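Local coordinates for protein Crov588 (PDB 6NYR) that is of unknown function but folds into a circular solenoid of leucine-rich repeats of the FNIP type, at residues Glu8-Leu21 / Lys32-Ile46. Residues are numbered along the deposited sequence; the frame is centred on the assembly and turned at random.
Sequences ETILTFNNEFNDPL and KIDTIEFGEKFNQEI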
loop_
_atom_site.group_PDB
_atom_site.type_symbol
_atom_site.label_atom_id
_atom_site.label_comp_id
_atom_site.label_asym_id
_atom_site.label_seq_id
_atom_site.Cartn_x
_atom_site.Cartn_y
_atom_site.Cartn_z
ATOM N N GLU A 8 15.514 -6.507 12.707
ATOM C CA GLU A 8 16.708 -5.686 12.489
ATOM C C GLU A 8 17.269 -5.187 13.809
ATOM O O GLU A 8 17.762 -5.990 14.607
ATOM C CB GLU A 8 16.392 -4.552 11.483
ATOM C CG GLU A 8 16.192 -5.085 10.065
ATOM C CD GLU A 8 15.631 -4.054 9.089
ATOM O OE1 GLU A 8 15.009 -3.069 9.547
ATOM O OE2 GLU A 8 15.772 -4.254 7.855
ATOM N N THR A 9 17.239 -3.888 14.031
ATOM C CA THR A 9 17.680 -3.311 15.294
ATOM C C THR A 9 16.549 -2.976 16.258
ATOM O O THR A 9 16.802 -2.717 17.441
ATOM C CB THR A 9 18.559 -2.069 15.086
ATOM O OG1 THR A 9 17.764 -1.059 14.450
ATOM C CG2 THR A 9 19.783 -2.384 14.232
ATOM N N ILE A 10 15.319 -2.968 15.772
ATOM C CA ILE A 10 14.171 -2.500 16.535
ATOM C C ILE A 10 13.517 -3.683 17.239
ATOM O O ILE A 10 13.086 -4.650 16.600
ATOM C CB ILE A 10 13.167 -1.764 15.629
ATOM C CG1 ILE A 10 13.877 -0.616 14.907
ATOM C CG2 ILE A 10 11.979 -1.266 16.435
ATOM C CD1 ILE A 10 12.958 0.308 14.134
ATOM N N LEU A 11 13.451 -3.608 18.563
ATOM C CA LEU A 11 12.614 -4.483 19.373
ATOM C C LEU A 11 11.276 -3.797 19.634
ATOM O O LEU A 11 11.239 -2.655 20.108
ATOM C CB LEU A 11 13.293 -4.829 20.698
ATOM C CG LEU A 11 12.490 -5.714 21.643
ATOM C CD1 LEU A 11 13.410 -6.520 22.555
ATOM C CD2 LEU A 11 11.525 -4.882 22.489
ATOM N N THR A 12 10.181 -4.492 19.331
ATOM C CA THR A 12 8.831 -3.981 19.521
ATOM C C THR A 12 8.108 -4.883 20.511
ATOM O O THR A 12 7.942 -6.079 20.251
ATOM C CB THR A 12 8.071 -3.931 18.191
ATOM O OG1 THR A 12 8.821 -3.180 17.228
ATOM C CG2 THR A 12 6.699 -3.289 18.376
ATOM N N PHE A 13 7.673 -4.316 21.633
ATOM C CA PHE A 13 6.840 -5.062 22.560
ATOM C C PHE A 13 5.424 -5.210 21.996
ATOM O O PHE A 13 5.046 -4.568 21.012
ATOM C CB PHE A 13 6.790 -4.382 23.923
ATOM C CG PHE A 13 8.024 -4.582 24.748
ATOM C CD1 PHE A 13 9.106 -3.730 24.619
ATOM C CD2 PHE A 13 8.101 -5.621 25.662
ATOM C CE1 PHE A 13 10.241 -3.908 25.387
ATOM C CE2 PHE A 13 9.236 -5.805 26.430
ATOM C CZ PHE A 13 10.307 -4.948 26.290
ATOM N N ASN A 14 4.637 -6.076 22.630
ATOM C CA ASN A 14 3.253 -6.271 22.215
ATOM C C ASN A 14 2.486 -4.969 22.384
ATOM O O ASN A 14 2.832 -4.131 23.219
ATOM C CB ASN A 14 2.622 -7.402 23.047
ATOM C CG ASN A 14 1.648 -8.241 22.241
ATOM O OD1 ASN A 14 1.945 -9.391 21.928
ATOM N ND2 ASN A 14 0.456 -7.707 21.977
ATOM N N ASN A 15 1.438 -4.795 21.581
ATOM C CA ASN A 15 0.595 -3.622 21.768
ATOM C C ASN A 15 -0.237 -3.733 23.033
ATOM O O ASN A 15 -0.815 -2.733 23.477
ATOM C CB ASN A 15 -0.324 -3.413 20.571
ATOM C CG ASN A 15 -1.013 -2.059 20.603
ATOM O OD1 ASN A 15 -2.168 -1.950 21.018
ATOM N ND2 ASN A 15 -0.302 -1.017 20.185
ATOM N N GLU A 16 -0.291 -4.925 23.628
ATOM C CA GLU A 16 -1.001 -5.161 24.877
ATOM C C GLU A 16 -0.034 -5.394 26.031
ATOM O O GLU A 16 -0.469 -5.681 27.157
ATOM C CB GLU A 16 -1.928 -6.374 24.726
ATOM C CG GLU A 16 -2.894 -6.270 23.559
ATOM C CD GLU A 16 -3.981 -5.241 23.784
ATOM O OE1 GLU A 16 -4.578 -5.234 24.884
ATOM O OE2 GLU A 16 -4.235 -4.432 22.863
ATOM N N PHE A 17 1.270 -5.241 25.780
ATOM C CA PHE A 17 2.293 -5.589 26.757
ATOM C C PHE A 17 2.348 -4.513 27.833
ATOM O O PHE A 17 2.592 -3.338 27.539
ATOM C CB PHE A 17 3.656 -5.726 26.073
ATOM C CG PHE A 17 4.805 -5.947 27.031
ATOM C CD1 PHE A 17 5.262 -7.225 27.313
ATOM C CD2 PHE A 17 5.428 -4.870 27.647
ATOM C CE1 PHE A 17 6.314 -7.423 28.192
ATOM C CE2 PHE A 17 6.476 -5.065 28.529
ATOM C CZ PHE A 17 6.920 -6.343 28.800
ATOM N N ASN A 18 2.108 -4.912 29.079
ATOM C CA ASN A 18 2.135 -4.018 30.228
ATOM C C ASN A 18 2.654 -4.846 31.408
ATOM O O ASN A 18 1.931 -5.188 32.341
ATOM C CB ASN A 18 0.766 -3.407 30.530
ATOM C CG ASN A 18 0.848 -2.294 31.557
ATOM O OD1 ASN A 18 1.931 -1.781 31.854
ATOM N ND2 ASN A 18 -0.298 -1.919 32.110
ATOM N N ASP A 19 3.942 -5.177 31.366
ATOM C CA ASP A 19 4.598 -5.915 32.431
ATOM C C ASP A 19 5.857 -5.190 32.882
ATOM O O ASP A 19 6.555 -4.584 32.059
ATOM C CB ASP A 19 4.975 -7.329 31.954
ATOM C CG ASP A 19 3.804 -8.287 31.969
ATOM O OD1 ASP A 19 2.894 -8.106 32.805
ATOM O OD2 ASP A 19 3.801 -9.228 31.147
ATOM N N PRO A 20 6.176 -5.239 34.176
ATOM C CA PRO A 20 7.425 -4.622 34.643
ATOM C C PRO A 20 8.632 -5.187 33.909
ATOM O O PRO A 20 8.647 -6.345 33.486
ATOM C CB PRO A 20 7.464 -4.969 36.137
ATOM C CG PRO A 20 6.022 -5.180 36.512
ATOM C CD PRO A 20 5.370 -5.784 35.289
ATOM N N LEU A 21 9.653 -4.347 33.764
ATOM C CA LEU A 21 10.819 -4.679 32.958
ATOM C C LEU A 21 11.965 -5.286 33.756
ATOM O O LEU A 21 13.022 -5.562 33.178
ATOM C CB LEU A 21 11.332 -3.423 32.244
ATOM C CG LEU A 21 10.352 -2.695 31.330
ATOM C CD1 LEU A 21 10.996 -1.428 30.777
ATOM C CD2 LEU A 21 9.896 -3.606 30.207
ATOM N N LYS A 32 22.557 -6.026 19.153
ATOM C CA LYS A 32 22.150 -5.669 17.797
ATOM C C LYS A 32 20.879 -4.825 17.753
ATOM O O LYS A 32 20.427 -4.479 16.658
ATOM C CB LYS A 32 21.979 -6.919 16.927
ATOM C CG LYS A 32 22.275 -6.678 15.420
ATOM C CD LYS A 32 23.604 -5.932 15.188
ATOM C CE LYS A 32 24.369 -6.448 13.968
ATOM N NZ LYS A 32 24.509 -5.428 12.885
ATOM N N ILE A 33 20.281 -4.490 18.898
ATOM C CA ILE A 33 19.066 -3.679 18.925
ATOM C C ILE A 33 19.440 -2.256 19.315
ATOM O O ILE A 33 20.145 -2.035 20.310
ATOM C CB ILE A 33 18.006 -4.254 19.883
ATOM C CG1 ILE A 33 18.480 -4.216 21.337
ATOM C CG2 ILE A 33 17.635 -5.677 19.465
ATOM C CD1 ILE A 33 17.414 -4.687 22.333
ATOM N N ASP A 34 18.976 -1.293 18.519
ATOM C CA ASP A 34 19.198 0.120 18.777
ATOM C C ASP A 34 18.028 0.799 19.466
ATOM O O ASP A 34 18.230 1.769 20.206
ATOM C CB ASP A 34 19.424 0.872 17.455
ATOM C CG ASP A 34 20.847 0.822 16.980
ATOM O OD1 ASP A 34 21.761 0.880 17.829
ATOM O OD2 ASP A 34 21.057 0.746 15.748
ATOM N N THR A 35 16.816 0.309 19.235
ATOM C CA THR A 35 15.613 1.014 19.635
ATOM C C THR A 35 14.671 0.078 20.374
ATOM O O THR A 35 14.708 -1.143 20.205
ATOM C CB THR A 35 14.889 1.598 18.416
ATOM O OG1 THR A 35 14.005 0.609 17.875
ATOM C CG2 THR A 35 15.887 1.994 17.336
ATOM N N ILE A 36 13.821 0.678 21.199
ATOM C CA ILE A 36 12.693 -0.010 21.811
ATOM C C ILE A 36 11.429 0.695 21.346
ATOM O O ILE A 36 11.352 1.929 21.382
ATOM C CB ILE A 36 12.772 -0.017 23.348
ATOM C CG1 ILE A 36 13.953 -0.860 23.820
ATOM C CG2 ILE A 36 11.465 -0.545 23.931
ATOM C CD1 ILE A 36 14.218 -0.757 25.307
ATOM N N GLU A 37 10.443 -0.080 20.910
ATOM C CA GLU A 37 9.124 0.439 20.574
ATOM C C GLU A 37 8.124 -0.083 21.597
ATOM O O GLU A 37 7.923 -1.297 21.709
ATOM C CB GLU A 37 8.706 0.033 19.162
ATOM C CG GLU A 37 9.434 0.775 18.055
ATOM C CD GLU A 37 8.901 0.427 16.679
ATOM O OE1 GLU A 37 8.051 -0.485 16.584
ATOM O OE2 GLU A 37 9.324 1.070 15.694
ATOM N N PHE A 38 7.525 0.827 22.350
ATOM C CA PHE A 38 6.454 0.497 23.275
ATOM C C PHE A 38 5.104 0.754 22.614
ATOM O O PHE A 38 4.994 1.491 21.629
ATOM C CB PHE A 38 6.577 1.312 24.561
ATOM C CG PHE A 38 7.723 0.889 25.440
ATOM C CD1 PHE A 38 7.643 -0.273 26.193
ATOM C CD2 PHE A 38 8.874 1.653 25.520
ATOM C CE1 PHE A 38 8.691 -0.665 27.007
ATOM C CE2 PHE A 38 9.928 1.266 26.332
ATOM C CZ PHE A 38 9.836 0.105 27.075
ATOM N N GLY A 39 4.071 0.123 23.165
ATOM C CA GLY A 39 2.759 0.158 22.555
ATOM C C GLY A 39 1.714 0.912 23.348
ATOM O O GLY A 39 2.039 1.798 24.144
ATOM N N GLU A 40 0.444 0.555 23.140
ATOM C CA GLU A 40 -0.645 1.293 23.763
ATOM C C GLU A 40 -0.665 1.080 25.270
ATOM O O GLU A 40 -0.732 2.041 26.044
ATOM C CB GLU A 40 -1.982 0.853 23.158
ATOM C CG GLU A 40 -3.148 1.783 23.453
ATOM C CD GLU A 40 -4.456 1.306 22.843
ATOM O OE1 GLU A 40 -4.570 0.101 22.524
ATOM O OE2 GLU A 40 -5.376 2.137 22.684
ATOM N N LYS A 41 -0.586 -0.173 25.708
ATOM C CA LYS A 41 -0.912 -0.511 27.086
ATOM C C LYS A 41 0.252 -0.371 28.056
ATOM O O LYS A 41 0.018 -0.360 29.270
ATOM C CB LYS A 41 -1.452 -1.946 27.153
ATOM C CG LYS A 41 -2.809 -2.133 26.484
ATOM C CD LYS A 41 -3.914 -1.441 27.273
ATOM C CE LYS A 41 -5.293 -1.739 26.694
ATOM N NZ LYS A 41 -6.386 -1.155 27.526
ATOM N N PHE A 42 1.489 -0.275 27.571
ATOM C CA PHE A 42 2.626 -0.248 28.481
ATOM C C PHE A 42 2.578 0.992 29.367
ATOM O O PHE A 42 2.490 2.123 28.882
ATOM C CB PHE A 42 3.944 -0.280 27.703
ATOM C CG PHE A 42 5.158 -0.172 28.579
ATOM C CD1 PHE A 42 5.576 -1.252 29.338
ATOM C CD2 PHE A 42 5.878 1.009 28.647
ATOM C CE1 PHE A 42 6.691 -1.155 30.153
ATOM C CE2 PHE A 42 6.995 1.110 29.456
ATOM C CZ PHE A 42 7.401 0.026 30.210
ATOM N N ASN A 43 2.646 0.771 30.684
ATOM C CA ASN A 43 2.644 1.850 31.666
ATOM C C ASN A 43 3.384 1.360 32.914
ATOM O O ASN A 43 2.801 1.084 33.962
ATOM C CB ASN A 43 1.216 2.297 31.988
ATOM C CG ASN A 43 1.169 3.597 32.765
ATOM O OD1 ASN A 43 2.117 4.380 32.744
ATOM N ND2 ASN A 43 0.064 3.834 33.457
ATOM N N GLN A 44 4.707 1.254 32.803
ATOM C CA GLN A 44 5.552 0.804 33.901
ATOM C C GLN A 44 6.806 1.670 33.941
ATOM O O GLN A 44 7.189 2.287 32.942
ATOM C CB GLN A 44 5.934 -0.675 33.748
ATOM C CG GLN A 44 4.750 -1.631 33.689
ATOM C CD GLN A 44 3.964 -1.698 34.981
ATOM O OE1 GLN A 44 4.496 -1.434 36.059
ATOM N NE2 GLN A 44 2.686 -2.047 34.876
ATOM N N GLU A 45 7.447 1.710 35.110
ATOM C CA GLU A 45 8.691 2.454 35.265
ATOM C C GLU A 45 9.714 2.009 34.227
ATOM O O GLU A 45 9.754 0.843 33.825
ATOM C CB GLU A 45 9.267 2.246 36.669
ATOM C CG GLU A 45 8.363 2.678 37.811
ATOM C CD GLU A 45 8.245 4.184 37.927
ATOM O OE1 GLU A 45 9.208 4.889 37.550
ATOM O OE2 GLU A 45 7.190 4.665 38.389
ATOM N N ILE A 46 10.535 2.955 33.776
ATOM C CA ILE A 46 11.618 2.639 32.852
ATOM C C ILE A 46 12.905 3.339 33.270
ATOM O O ILE A 46 13.896 3.338 32.527
ATOM C CB ILE A 46 11.246 3.021 31.407
ATOM C CG1 ILE A 46 10.983 4.528 31.286
ATOM C CG2 ILE A 46 10.014 2.257 30.945
ATOM C CD1 ILE A 46 12.030 5.269 30.487
#
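Two neighbouring coils at the N-terminal end of the leucine-rich solenoid meet here, pairing the short strands 10-12 and 35-37 in parallel. L11 N gives its hydrogen to T35 O, while L11 O receives E37 N at 2.8 Å and F13 N continues the run to E37 O. On the face carrying I10, T12, T35 and E37, T12 OG1 donates to E37 OE1 at 2.9 Å, coming from above the carboxylate plane rather than within it. The same carboxylate lies against the I10 CG2 methyl, 3.5 Å from E37 CD.

L11 and I36 point to the other face, where L28 of the helix 25-28 touches both. There I36 CG2 meets the F13 ring at its edge, 3.9 Å from CE1. The F13 and F38 rings run side by side with planes only 5° apart, but they are offset by so much, centroids 5.3 Å apart, that little of one ring lies over the other. Further along, F17 CD2 abuts F42 CD1, and L21 CD1 packs against F42 CZ (3.9 Å) and I46 CG2.

Past the N14-F17 turn, the N18 side chain bonds to the next coil. With CG anti to its backbone N (chi1 -170°), OD1 is placed between N43 N at 2.9 Å and Q44 NE2 at 3.1 Å and accepts from both, from opposite faces of the amide plane. N43 OD1 in turn takes N66 N, carrying the link one coil further. Parallel strand pairing, phenylalanines packed side by side from coil to coil and an asparagine bonded to the following coil's backbone are features of a leucine-rich-repeat solenoid.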